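Local coordinates for alpha,alpha-trehalose-phosphate synthase (UDP-forming) (Burkholderia xenovorans, PDB 5HXA), which belongs to glycosyltransferase family 20, whose members have the GT-B fold of two Rossmann-like domains facing each other across a cleft, at residues 234-239 with 373-378; 281-286 with 300-305; 395-400 with 410-415. One frame throughout, in Å; residues are numbered along the deposited sequence.

All three contacts are largely buried, and all involve the domain built on the six-stranded parallel sheet. Contact 2 lies within a beta-alpha-beta unit of that sheet and joins helix and strand by apolar side chains, with no hydrogen bond across it. Contact 1 ties the chain leaving the ten-stranded sheet to helix 375-382, adding one lysine bond to its apolar packing. At the sheet's edge, contact 3 mixes a backbone hydrogen bond with amide, proline and aromatic packing, and also meets the second subunit. It touches both others: Asn374 N probably bonds to Ala398 O, and Leu415 packs on Glu281 and Gln284. The centres of contacts 1 and 2 are about 22 Å apart.

Contact 1 of 3, residues 234-239 with 373-378; sequences IGIYPD and MNLVAK
Lys378 NZ is held by two oxygens: it donates to Ile234 O at 2.7 Å and also bonds Gln403 OE1 in a loop outside the two segments. The ammonium group approaches tilted 26° from the carbonyl plane of Ile234. Beyond CG the lysine chain is fully extended, which carries its nitrogen from the first turn of helix 375-382 across to the backbone of 234-239. That segment, following strand 225-231 and leading into helix 238-247, lies in what is probably a linker between the two domains of the GT-B fold, and it packs here on the start of a helix in the second domain. Ile234 presents its CG2 methyl, lying 3.6 Å from Met373 CG and 3.9 Å from Leu375 CD2. The same leucine methyl reaches Ile236 CG2 at 4.0 Å, so one branch of Leu375 touches both isoleucines. With CG1 placed between backbone N and carbonyl carbon (chi1 63°), Ile236 sets its CD1 3.8 Å from Lys378 CB, beside the lysine's root. The helix is capped by Asn374, whose OD1 accepts from Ala377 N at 3.0 Å in the carbonyl plane, while ND2 bonds Asp371 OD2.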
ATOM      1  N   ILE A 234      20.598 -11.053  -1.134  1.00 20.27           N
ATOM      2  CA  ILE A 234      21.715 -11.010  -2.068  1.00 22.09           C
ATOM      3  C   ILE A 234      22.823 -10.135  -1.491  1.00 23.13           C
ATOM      4  O   ILE A 234      22.570  -9.089  -0.874  1.00 21.93           O
ATOM      5  CB  ILE A 234      21.249 -10.534  -3.460  1.00 23.89           C
ATOM      6  CG1 ILE A 234      22.350 -10.754  -4.500  1.00 31.94           C
ATOM      7  CG2 ILE A 234      20.858  -9.067  -3.459  1.00 24.74           C
ATOM      8  CD1 ILE A 234      21.878 -10.533  -5.936  1.00 32.51           C
ATOM      9  N   GLY A 235      24.066 -10.589  -1.644  1.00 23.42           N
ATOM     10  CA  GLY A 235      25.212  -9.893  -1.114  1.00 20.17           C
ATOM     11  C   GLY A 235      26.096  -9.310  -2.201  1.00 22.95           C
ATOM     12  O   GLY A 235      25.729  -9.235  -3.377  1.00 23.01           O
ATOM     13  N   ILE A 236      27.281  -8.876  -1.779  1.00 19.55           N
ATOM     14  CA  ILE A 236      28.306  -8.342  -2.660  1.00 22.95           C
ATOM     15  C   ILE A 236      29.614  -9.058  -2.346  1.00 25.20           C
ATOM     16  O   ILE A 236      29.661  -9.943  -1.499  1.00 21.89           O
ATOM     17  CB  ILE A 236      28.477  -6.815  -2.504  1.00 22.85           C
ATOM     18  CG1 ILE A 236      28.960  -6.472  -1.092  1.00 17.15           C
ATOM     19  CG2 ILE A 236      27.172  -6.087  -2.824  1.00 20.94           C
ATOM     20  CD1 ILE A 236      29.421  -5.022  -0.946  1.00 22.37           C
ATOM     21  N   TYR A 237      30.683  -8.662  -3.044  1.00 20.48           N
ATOM     22  CA  TYR A 237      32.046  -9.037  -2.685  1.00 22.89           C
ATOM     23  C   TYR A 237      32.718  -7.804  -2.097  1.00 20.87           C
ATOM     24  O   TYR A 237      33.334  -7.019  -2.832  1.00 20.40           O
ATOM     25  CB  TYR A 237      32.820  -9.557  -3.899  1.00 29.11           C
ATOM     26  CG  TYR A 237      32.316 -10.895  -4.407  1.00 29.92           C
ATOM     27  CD1 TYR A 237      32.390 -12.032  -3.612  1.00 30.17           C
ATOM     28  CD2 TYR A 237      31.765 -11.019  -5.680  1.00 33.21           C
ATOM     29  CE1 TYR A 237      31.933 -13.264  -4.069  1.00 33.50           C
ATOM     30  CE2 TYR A 237      31.304 -12.250  -6.149  1.00 33.10           C
ATOM     31  CZ  TYR A 237      31.390 -13.365  -5.336  1.00 35.26           C
ATOM     32  OH  TYR A 237      30.936 -14.583  -5.789  1.00 41.26           O
ATOM     33  N   PRO A 238      32.645  -7.594  -0.776  1.00 23.04           N
ATOM     34  CA  PRO A 238      33.037  -6.280  -0.223  1.00 19.74           C
ATOM     35  C   PRO A 238      34.513  -5.960  -0.395  1.00 24.38           C
ATOM     36  O   PRO A 238      34.868  -4.796  -0.610  1.00 23.08           O
ATOM     37  CB  PRO A 238      32.665  -6.387   1.270  1.00 25.82           C
ATOM     38  CG  PRO A 238      32.028  -7.735   1.463  1.00 25.86           C
ATOM     39  CD  PRO A 238      32.296  -8.579   0.263  1.00 24.89           C
ATOM     40  N   ASP A 239      35.395  -6.954  -0.297  1.00 23.99           N
ATOM     41  CA  ASP A 239      36.813  -6.650  -0.444  1.00 27.46           C
ATOM     42  C   ASP A 239      37.199  -6.416  -1.903  1.00 25.97           C
ATOM     43  O   ASP A 239      38.124  -5.640  -2.180  1.00 24.88           O
ATOM     44  CB  ASP A 239      37.655  -7.765   0.179  1.00 33.76           C
ATOM     45  CG  ASP A 239      37.458  -7.867   1.693  1.00 42.12           C
ATOM     46  OD1 ASP A 239      37.398  -6.812   2.368  1.00 44.16           O
ATOM     47  OD2 ASP A 239      37.355  -8.996   2.202  1.00 45.26           O
ATOM     48  N   MET A 373      16.215  -5.073  -2.094  1.00 20.38           N
ATOM     49  CA  MET A 373      17.529  -5.214  -1.480  1.00 21.55           C
ATOM     50  C   MET A 373      18.454  -4.222  -2.146  1.00 34.99           C
ATOM     51  O   MET A 373      19.006  -4.493  -3.222  1.00 42.05           O
ATOM     52  CB  MET A 373      18.113  -6.614  -1.645  1.00 30.08           C
ATOM     53  CG  MET A 373      19.557  -6.713  -1.138  1.00 40.76           C
ATOM     54  SD  MET A 373      19.717  -6.536   0.653  1.00 30.64           S
ATOM     55  CE  MET A 373      18.584  -7.792   1.226  1.00 30.88           C
ATOM     56  N   ASN A 374      18.603  -3.063  -1.544  1.00 24.98           N
ATOM     57  CA  ASN A 374      19.374  -2.023  -2.207  1.00 30.99           C
ATOM     58  C   ASN A 374      20.868  -2.363  -2.122  1.00 26.35           C
ATOM     59  O   ASN A 374      21.452  -2.400  -1.034  1.00 22.92           O
ATOM     60  CB  ASN A 374      19.050  -0.676  -1.573  1.00 25.47           C
ATOM     61  CG  ASN A 374      19.666   0.457  -2.315  1.00 31.20           C
ATOM     62  OD1 ASN A 374      20.881   0.628  -2.267  1.00 25.79           O
ATOM     63  ND2 ASN A 374      18.843   1.250  -3.007  1.00 24.00           N
ATOM     64  N   LEU A 375      21.488  -2.647  -3.273  1.00 27.36           N
ATOM     65  CA  LEU A 375      22.905  -2.997  -3.298  1.00 23.72           C
ATOM     66  C   LEU A 375      23.811  -1.772  -3.256  1.00 23.01           C
ATOM     67  O   LEU A 375      24.980  -1.901  -2.877  1.00 20.68           O
ATOM     68  CB  LEU A 375      23.220  -3.842  -4.537  1.00 22.98           C
ATOM     69  CG  LEU A 375      22.636  -5.261  -4.468  1.00 27.33           C
ATOM     70  CD1 LEU A 375      22.941  -6.052  -5.725  1.00 31.17           C
ATOM     71  CD2 LEU A 375      23.168  -5.980  -3.243  1.00 32.33           C
ATOM     72  N   VAL A 376      23.296  -0.596  -3.637  1.00 19.63           N
ATOM     73  CA  VAL A 376      24.077   0.637  -3.555  1.00 18.81           C
ATOM     74  C   VAL A 376      24.530   0.890  -2.119  1.00 19.37           C
ATOM     75  O   VAL A 376      25.650   1.357  -1.886  1.00 20.60           O
ATOM     76  CB  VAL A 376      23.268   1.822  -4.129  1.00 21.08           C
ATOM     77  CG1 VAL A 376      23.849   3.171  -3.682  1.00 18.83           C
ATOM     78  CG2 VAL A 376      23.252   1.760  -5.657  1.00 25.66           C
ATOM     79  N   ALA A 377      23.683   0.559  -1.133  1.00 17.81           N
ATOM     80  CA  ALA A 377      24.069   0.756   0.264  1.00 19.50           C
ATOM     81  C   ALA A 377      25.271  -0.105   0.635  1.00 17.25           C
ATOM     82  O   ALA A 377      26.195   0.363   1.318  1.00 19.08           O
ATOM     83  CB  ALA A 377      22.894   0.442   1.193  1.00 21.79           C
ATOM     84  N   LYS A 378      25.268  -1.375   0.211  1.00 19.24           N
ATOM     85  CA  LYS A 378      26.395  -2.257   0.511  1.00 18.10           C
ATOM     86  C   LYS A 378      27.649  -1.812  -0.236  1.00 19.89           C
ATOM     87  O   LYS A 378      28.742  -1.768   0.342  1.00 18.73           O
ATOM     88  CB  LYS A 378      26.034  -3.701   0.159  1.00 18.78           C
ATOM     89  CG  LYS A 378      24.802  -4.232   0.916  1.00 20.19           C
ATOM     90  CD  LYS A 378      24.632  -5.745   0.782  1.00 19.21           C
ATOM     91  CE  LYS A 378      23.376  -6.200   1.548  1.00 20.80           C
ATOM     92  NZ  LYS A 378      23.116  -7.662   1.406  1.00 26.26           N
TER

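Contact 2 of 3, residues 281-286 with 300-305; sequences ERFQAF and VSLVQI
Chi1 values of 178° in Phe286 and 170° in Leu302, each setting CG opposite the backbone nitrogen, send the two side chains past one another in opposite directions, and the ring comes to lie flat over the leucine's first carbon. Leu302 CB sits 3.8 Å from the centroid of the Phe286 ring and only 6° off its normal, a CH-pi contact over one face. The leucine then continues toward the helix, where its CD2 reaches Phe283 CD1 at 3.9 Å. Gln304 takes the far end of the Phe283 ring: its CB meets CE1 at 3.8 Å, at the ring edge. At the other end of the strand, Val300 CG1 is 4.2 Å from Phe286 CE1. These residues pack helix 279-292 on strand 300-305, within the beta-alpha-beta crossover that begins at strand 265-270; the axes of 281-286 and 300-305 run antiparallel and approach to 10.5 Å. Ile342 of the adjoining strand touches Phe283, Phe286 and Leu302. The polar ends of Arg282 and Gln304 both bond Ser269 OG, and Arg282 also forms a salt bridge with Asp271. With no hydrogen bond between the two segments, the helix is held to this strand by van der Waals and CH-pi contacts.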
ATOM      1  N   GLU A 281      11.823  13.033  -1.875  1.00 21.82           N
ATOM      2  CA  GLU A 281      11.993  13.087  -0.428  1.00 18.29           C
ATOM      3  C   GLU A 281      13.460  13.268  -0.060  1.00 18.60           C
ATOM      4  O   GLU A 281      13.782  13.983   0.895  1.00 19.55           O
ATOM      5  CB  GLU A 281      11.429  11.820   0.225  1.00 20.28           C
ATOM      6  CG  GLU A 281       9.887  11.702   0.187  1.00 20.89           C
ATOM      7  CD  GLU A 281       9.339  11.200  -1.147  1.00 29.89           C
ATOM      8  OE1 GLU A 281      10.129  10.948  -2.083  1.00 30.11           O
ATOM      9  OE2 GLU A 281       8.108  11.057  -1.258  1.00 34.49           O
ATOM     10  N   ARG A 282      14.362  12.604  -0.787  1.00 20.24           N
ATOM     11  CA  ARG A 282      15.787  12.795  -0.534  1.00 20.42           C
ATOM     12  C   ARG A 282      16.176  14.261  -0.678  1.00 18.85           C
ATOM     13  O   ARG A 282      16.884  14.808   0.176  1.00 16.94           O
ATOM     14  CB  ARG A 282      16.629  11.924  -1.473  1.00 23.06           C
ATOM     15  CG  ARG A 282      17.061  10.642  -0.809  1.00 30.70           C
ATOM     16  CD  ARG A 282      17.861   9.801  -1.725  1.00 29.89           C
ATOM     17  NE  ARG A 282      17.179   8.553  -2.000  1.00 22.52           N
ATOM     18  CZ  ARG A 282      17.766   7.534  -2.595  1.00 26.47           C
ATOM     19  NH1 ARG A 282      19.040   7.643  -2.957  1.00 23.82           N
ATOM     20  NH2 ARG A 282      17.092   6.415  -2.821  1.00 30.70           N
ATOM     21  N   PHE A 283      15.722  14.910  -1.762  1.00 15.46           N
ATOM     22  CA  PHE A 283      16.027  16.329  -1.962  1.00 17.64           C
ATOM     23  C   PHE A 283      15.419  17.181  -0.858  1.00 17.99           C
ATOM     24  O   PHE A 283      16.055  18.118  -0.361  1.00 18.68           O
ATOM     25  CB  PHE A 283      15.499  16.818  -3.314  1.00 14.26           C
ATOM     26  CG  PHE A 283      16.271  16.315  -4.514  1.00 19.39           C
ATOM     27  CD1 PHE A 283      17.194  15.292  -4.399  1.00 13.90           C
ATOM     28  CD2 PHE A 283      16.049  16.873  -5.768  1.00 20.57           C
ATOM     29  CE1 PHE A 283      17.900  14.836  -5.525  1.00 17.40           C
ATOM     30  CE2 PHE A 283      16.756  16.427  -6.891  1.00 21.03           C
ATOM     31  CZ  PHE A 283      17.671  15.399  -6.763  1.00 21.53           C
ATOM     32  N   GLN A 284      14.172  16.885  -0.480  1.00 16.97           N
ATOM     33  CA  GLN A 284      13.487  17.716   0.503  1.00 19.38           C
ATOM     34  C   GLN A 284      14.116  17.600   1.889  1.00 15.08           C
ATOM     35  O   GLN A 284      14.141  18.579   2.642  1.00 19.28           O
ATOM     36  CB  GLN A 284      12.009  17.349   0.538  1.00 16.14           C
ATOM     37  CG  GLN A 284      11.267  17.923  -0.673  1.00 20.31           C
ATOM     38  CD  GLN A 284       9.824  17.481  -0.733  1.00 32.06           C
ATOM     39  OE1 GLN A 284       9.381  16.654   0.067  1.00 32.72           O
ATOM     40  NE2 GLN A 284       9.081  18.027  -1.689  1.00 31.80           N
ATOM     41  N   ALA A 285      14.612  16.414   2.259  1.00 15.86           N
ATOM     42  CA  ALA A 285      15.275  16.308   3.560  1.00 19.50           C
ATOM     43  C   ALA A 285      16.633  17.003   3.543  1.00 19.75           C
ATOM     44  O   ALA A 285      17.073  17.530   4.573  1.00 18.59           O
ATOM     45  CB  ALA A 285      15.431  14.839   3.972  1.00 15.46           C
ATOM     46  N   PHE A 286      17.309  17.014   2.389  1.00 14.70           N
ATOM     47  CA  PHE A 286      18.516  17.821   2.254  1.00 15.59           C
ATOM     48  C   PHE A 286      18.187  19.306   2.408  1.00 20.99           C
ATOM     49  O   PHE A 286      18.883  20.035   3.126  1.00 17.26           O
ATOM     50  CB  PHE A 286      19.180  17.518   0.904  1.00 13.69           C
ATOM     51  CG  PHE A 286      20.408  18.343   0.631  1.00 15.34           C
ATOM     52  CD1 PHE A 286      21.563  18.168   1.395  1.00 16.99           C
ATOM     53  CD2 PHE A 286      20.410  19.291  -0.387  1.00 18.19           C
ATOM     54  CE1 PHE A 286      22.701  18.940   1.157  1.00 21.13           C
ATOM     55  CE2 PHE A 286      21.548  20.062  -0.638  1.00 17.47           C
ATOM     56  CZ  PHE A 286      22.695  19.879   0.133  1.00 19.58           C
ATOM     57  N   VAL A 300      28.589  21.917   2.153  1.00 19.40           N
ATOM     58  CA  VAL A 300      28.154  20.572   1.808  1.00 19.01           C
ATOM     59  C   VAL A 300      27.441  20.668   0.471  1.00 20.38           C
ATOM     60  O   VAL A 300      26.811  21.681   0.165  1.00 20.68           O
ATOM     61  CB  VAL A 300      27.226  19.970   2.890  1.00 19.73           C
ATOM     62  CG1 VAL A 300      25.958  20.823   3.053  1.00 18.63           C
ATOM     63  CG2 VAL A 300      26.856  18.515   2.543  1.00 16.84           C
ATOM     64  N   SER A 301      27.551  19.612  -0.334  1.00 17.35           N
ATOM     65  CA  SER A 301      26.756  19.486  -1.542  1.00 16.71           C
ATOM     66  C   SER A 301      26.154  18.096  -1.621  1.00 21.09           C
ATOM     67  O   SER A 301      26.717  17.121  -1.111  1.00 18.69           O
ATOM     68  CB  SER A 301      27.583  19.732  -2.809  1.00 22.52           C
ATOM     69  OG  SER A 301      28.252  20.973  -2.744  1.00 27.50           O
ATOM     70  N   LEU A 302      25.013  18.014  -2.287  1.00 17.75           N
ATOM     71  CA  LEU A 302      24.375  16.747  -2.602  1.00 16.23           C
ATOM     72  C   LEU A 302      24.589  16.455  -4.078  1.00 18.28           C
ATOM     73  O   LEU A 302      24.141  17.222  -4.936  1.00 17.61           O
ATOM     74  CB  LEU A 302      22.884  16.799  -2.281  1.00 15.05           C
ATOM     75  CG  LEU A 302      22.051  15.621  -2.773  1.00 19.59           C
ATOM     76  CD1 LEU A 302      22.493  14.310  -2.075  1.00 17.52           C
ATOM     77  CD2 LEU A 302      20.575  15.918  -2.524  1.00 15.43           C
ATOM     78  N   VAL A 303      25.254  15.344  -4.382  1.00 15.50           N
ATOM     79  CA  VAL A 303      25.326  14.862  -5.754  1.00 16.39           C
ATOM     80  C   VAL A 303      24.297  13.749  -5.898  1.00 22.29           C
ATOM     81  O   VAL A 303      24.301  12.787  -5.121  1.00 19.49           O
ATOM     82  CB  VAL A 303      26.738  14.377  -6.120  1.00 16.67           C
ATOM     83  CG1 VAL A 303      26.707  13.638  -7.453  1.00 18.41           C
ATOM     84  CG2 VAL A 303      27.694  15.571  -6.222  1.00 17.56           C
ATOM     85  N   GLN A 304      23.390  13.900  -6.860  1.00 19.81           N
ATOM     86  CA  GLN A 304      22.424  12.863  -7.209  1.00 18.41           C
ATOM     87  C   GLN A 304      22.744  12.395  -8.614  1.00 20.31           C
ATOM     88  O   GLN A 304      22.594  13.157  -9.575  1.00 17.33           O
ATOM     89  CB  GLN A 304      20.983  13.369  -7.152  1.00 16.28           C
ATOM     90  CG  GLN A 304      19.990  12.331  -7.708  1.00 17.62           C
ATOM     91  CD  GLN A 304      19.811  11.164  -6.733  1.00 18.27           C
ATOM     92  OE1 GLN A 304      19.465  11.373  -5.571  1.00 17.26           O
ATOM     93  NE2 GLN A 304      20.077   9.944  -7.194  1.00 18.23           N
ATOM     94  N   ILE A 305      23.174  11.146  -8.735  1.00 16.85           N
ATOM     95  CA  ILE A 305      23.334  10.489 -10.023  1.00 16.64           C
ATOM     96  C   ILE A 305      22.088   9.648 -10.257  1.00 21.79           C
ATOM     97  O   ILE A 305      21.739   8.801  -9.427  1.00 19.04           O
ATOM     98  CB  ILE A 305      24.611   9.634 -10.049  1.00 20.39           C
ATOM     99  CG1 ILE A 305      25.835  10.555  -9.919  1.00 21.25           C
ATOM    100  CG2 ILE A 305      24.669   8.807 -11.320  1.00 19.36           C
ATOM    101  CD1 ILE A 305      27.103   9.826  -9.531  1.00 22.17           C
TER

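Contact 3 of 3, residues 395-400 with 410-415. With EDO (1,2-ethanediol), chain D.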
ATOM      1  N   SER A 395      17.387   3.757   4.430  1.00 16.75           N
ATOM      2  CA  SER A 395      15.953   3.603   4.653  1.00 15.88           C
ATOM      3  C   SER A 395      15.635   2.287   5.346  1.00 16.06           C
ATOM      4  O   SER A 395      16.212   1.247   5.031  1.00 15.94           O
ATOM      5  CB  SER A 395      15.204   3.638   3.316  1.00 15.11           C
ATOM      6  OG  SER A 395      13.875   3.195   3.494  1.00 25.21           O
ATOM      7  N   GLN A 396      14.658   2.314   6.249  1.00 16.30           N
ATOM      8  CA  GLN A 396      14.238   1.041   6.823  1.00 19.57           C
ATOM      9  C   GLN A 396      13.438   0.192   5.840  1.00 29.37           C
ATOM     10  O   GLN A 396      13.096  -0.946   6.170  1.00 28.86           O
ATOM     11  CB  GLN A 396      13.426   1.279   8.106  1.00 22.18           C
ATOM     12  CG  GLN A 396      12.271   2.227   7.999  1.00 39.53           C
ATOM     13  CD  GLN A 396      11.818   2.742   9.372  1.00 38.20           C
ATOM     14  OE1 GLN A 396      12.589   2.768  10.330  1.00 54.41           O
ATOM     15  NE2 GLN A 396      10.568   3.136   9.462  1.00 48.13           N
ATOM     16  N   PHE A 397      13.140   0.696   4.642  1.00 20.52           N
ATOM     17  CA  PHE A 397      12.387  -0.069   3.654  1.00 24.56           C
ATOM     18  C   PHE A 397      13.260  -0.561   2.500  1.00 24.57           C
ATOM     19  O   PHE A 397      12.723  -0.993   1.474  1.00 23.18           O
ATOM     20  CB  PHE A 397      11.228   0.773   3.119  1.00 21.57           C
ATOM     21  CG  PHE A 397      10.254   1.228   4.190  1.00 27.88           C
ATOM     22  CD1 PHE A 397       9.247   0.390   4.631  1.00 37.86           C
ATOM     23  CD2 PHE A 397      10.355   2.494   4.747  1.00 23.49           C
ATOM     24  CE1 PHE A 397       8.349   0.803   5.610  1.00 40.22           C
ATOM     25  CE2 PHE A 397       9.458   2.913   5.726  1.00 23.50           C
ATOM     26  CZ  PHE A 397       8.457   2.062   6.157  1.00 26.79           C
ATOM     27  N   ALA A 398      14.583  -0.500   2.640  1.00 16.44           N
ATOM     28  CA  ALA A 398      15.503  -0.882   1.571  1.00 16.33           C
ATOM     29  C   ALA A 398      15.880  -2.360   1.590  1.00 31.96           C
ATOM     30  O   ALA A 398      16.647  -2.799   0.729  1.00 48.26           O
ATOM     31  CB  ALA A 398      16.777  -0.035   1.639  1.00 18.96           C
ATOM     32  N   GLY A 399      15.380  -3.132   2.539  1.00 28.22           N
ATOM     33  CA  GLY A 399      15.691  -4.551   2.584  1.00 29.49           C
ATOM     34  C   GLY A 399      17.044  -4.831   3.211  1.00 37.80           C
ATOM     35  O   GLY A 399      17.242  -5.884   3.814  1.00 28.80           O
ATOM     36  N   ALA A 400      17.978  -3.884   3.107  1.00 42.28           N
ATOM     37  CA  ALA A 400      19.361  -4.109   3.508  1.00 36.07           C
ATOM     38  C   ALA A 400      19.662  -3.731   4.964  1.00 44.27           C
ATOM     39  O   ALA A 400      20.767  -4.017   5.432  1.00 37.46           O
ATOM     40  CB  ALA A 400      20.307  -3.349   2.562  1.00 32.41           C
ATOM     41  N   VAL A 410      16.715   5.174   8.916  1.00 16.23           N
ATOM     42  CA  VAL A 410      15.687   6.205   8.991  1.00 15.71           C
ATOM     43  C   VAL A 410      14.417   5.758   8.274  1.00 18.59           C
ATOM     44  O   VAL A 410      14.427   4.889   7.396  1.00 18.08           O
ATOM     45  CB  VAL A 410      16.169   7.556   8.399  1.00 17.48           C
ATOM     46  CG1 VAL A 410      17.356   8.109   9.207  1.00 18.47           C
ATOM     47  CG2 VAL A 410      16.530   7.411   6.906  1.00 16.69           C
ATOM     48  N   ASN A 411      13.310   6.373   8.682  1.00 17.02           N
ATOM     49  CA  ASN A 411      12.036   6.237   7.992  1.00 18.23           C
ATOM     50  C   ASN A 411      11.976   7.339   6.939  1.00 21.10           C
ATOM     51  O   ASN A 411      11.921   8.523   7.303  1.00 21.60           O
ATOM     52  CB  ASN A 411      10.890   6.376   8.981  1.00 17.75           C
ATOM     53  CG  ASN A 411       9.531   6.122   8.350  1.00 22.34           C
ATOM     54  OD1 ASN A 411       9.346   6.285   7.135  1.00 21.28           O
ATOM     55  ND2 ASN A 411       8.576   5.739   9.171  1.00 20.21           N
ATOM     56  N   PRO A 412      12.008   7.019   5.640  1.00 19.17           N
ATOM     57  CA  PRO A 412      12.058   8.091   4.631  1.00 19.99           C
ATOM     58  C   PRO A 412      10.781   8.913   4.574  1.00 20.73           C
ATOM     59  O   PRO A 412      10.786   9.987   3.953  1.00 24.72           O
ATOM     60  CB  PRO A 412      12.311   7.331   3.316  1.00 15.00           C
ATOM     61  CG  PRO A 412      11.648   5.995   3.549  1.00 21.63           C
ATOM     62  CD  PRO A 412      11.932   5.682   5.028  1.00 20.97           C
ATOM     63  N   PHE A 413       9.693   8.458   5.198  1.00 19.71           N
ATOM     64  CA  PHE A 413       8.490   9.280   5.294  1.00 25.32           C
ATOM     65  C   PHE A 413       8.598  10.352   6.375  1.00 29.42           C
ATOM     66  O   PHE A 413       7.632  11.088   6.590  1.00 28.88           O
ATOM     67  CB  PHE A 413       7.263   8.395   5.560  1.00 22.90           C
ATOM     68  CG  PHE A 413       6.951   7.453   4.431  1.00 34.45           C
ATOM     69  CD1 PHE A 413       7.593   6.226   4.333  1.00 25.46           C
ATOM     70  CD2 PHE A 413       6.038   7.805   3.449  1.00 50.61           C
ATOM     71  CE1 PHE A 413       7.320   5.362   3.275  1.00 23.67           C
ATOM     72  CE2 PHE A 413       5.759   6.945   2.395  1.00 52.82           C
ATOM     73  CZ  PHE A 413       6.407   5.722   2.309  1.00 30.92           C
ATOM     74  N   ASP A 414       9.732  10.434   7.068  1.00 19.43           N
ATOM     75  CA  ASP A 414       9.979  11.391   8.144  1.00 22.26           C
ATOM     76  C   ASP A 414      11.108  12.305   7.665  1.00 21.35           C
ATOM     77  O   ASP A 414      12.288  12.010   7.871  1.00 18.33           O
ATOM     78  CB  ASP A 414      10.339  10.652   9.465  1.00 22.05           C
ATOM     79  CG  ASP A 414      10.372  11.576  10.670  1.00 20.96           C
ATOM     80  OD1 ASP A 414      10.466  12.804  10.491  1.00 21.52           O
ATOM     81  OD2 ASP A 414      10.305  11.065  11.804  1.00 22.18           O
ATOM     82  N   LEU A 415      10.747  13.414   7.006  1.00 17.57           N
ATOM     83  CA  LEU A 415      11.775  14.299   6.461  1.00 22.38           C
ATOM     84  C   LEU A 415      12.687  14.842   7.559  1.00 19.49           C
ATOM     85  O   LEU A 415      13.901  14.990   7.354  1.00 18.63           O
ATOM     86  CB  LEU A 415      11.125  15.448   5.685  1.00 20.64           C
ATOM     87  CG  LEU A 415      10.352  15.037   4.429  1.00 22.16           C
ATOM     88  CD1 LEU A 415       9.768  16.268   3.742  1.00 23.07           C
ATOM     89  CD2 LEU A 415      11.243  14.244   3.456  1.00 20.11           C
TER
HETATM   90  C1  EDO D 503      14.333  -2.566   9.028  1.00 64.10           C
HETATM   91  O1  EDO D 503      14.758  -2.779   7.671  1.00 59.78           O
HETATM   92  C2  EDO D 503      15.026  -1.344   9.628  1.00 59.08           C
HETATM   93  O2  EDO D 503      15.665  -1.644  10.879  1.00 54.12           O
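From CB outward, the side chain of Gln396 runs along the backbone of Val410 and Asn411, just beyond the parallel beta bridge that pairs Ser395 with Val410 at the edge of the Rossmann-like sheet. Its CB lies 3.4 Å from C2 of a bound 1,2-ethanediol and a little farther from Val410 O. A chi1 of 52° sets CG between backbone N and carbonyl carbon, 3.5 Å from Val410 O, which also accepts from Gln396 N at 2.8 Å, and the extended chain beyond lays the amide along Asn411. CD passes Asn411 CA at 3.8 Å, OE1 is nearest Asn411 N, and NE2 ends 3.3 Å from Asn411 CB. The two amide planes are 39° apart, and their nitrogens, both donors, are neighbours without a hydrogen bond. Ser395 OG accepts from Phe397 N in an ST turn and bonds Pro368 O as well; Asn411 OD1 accepts from Phe413 N at 2.9 Å in an Asx turn. The Phe397 ring offers its edge to this second turn, with CD2 3.6 Å from Pro412 CD and CE2 near Asn411 OD1. Phe413 completes the cluster in an offset edge-to-face pair, its edge directed at the Phe397 face with the planes at 85°. Arg173 of the second subunit packs on Phe397 and Asn411. The ethanediol, probably from the crystallisation liquor, donates from O1 to Gln396 O at 2.9 Å.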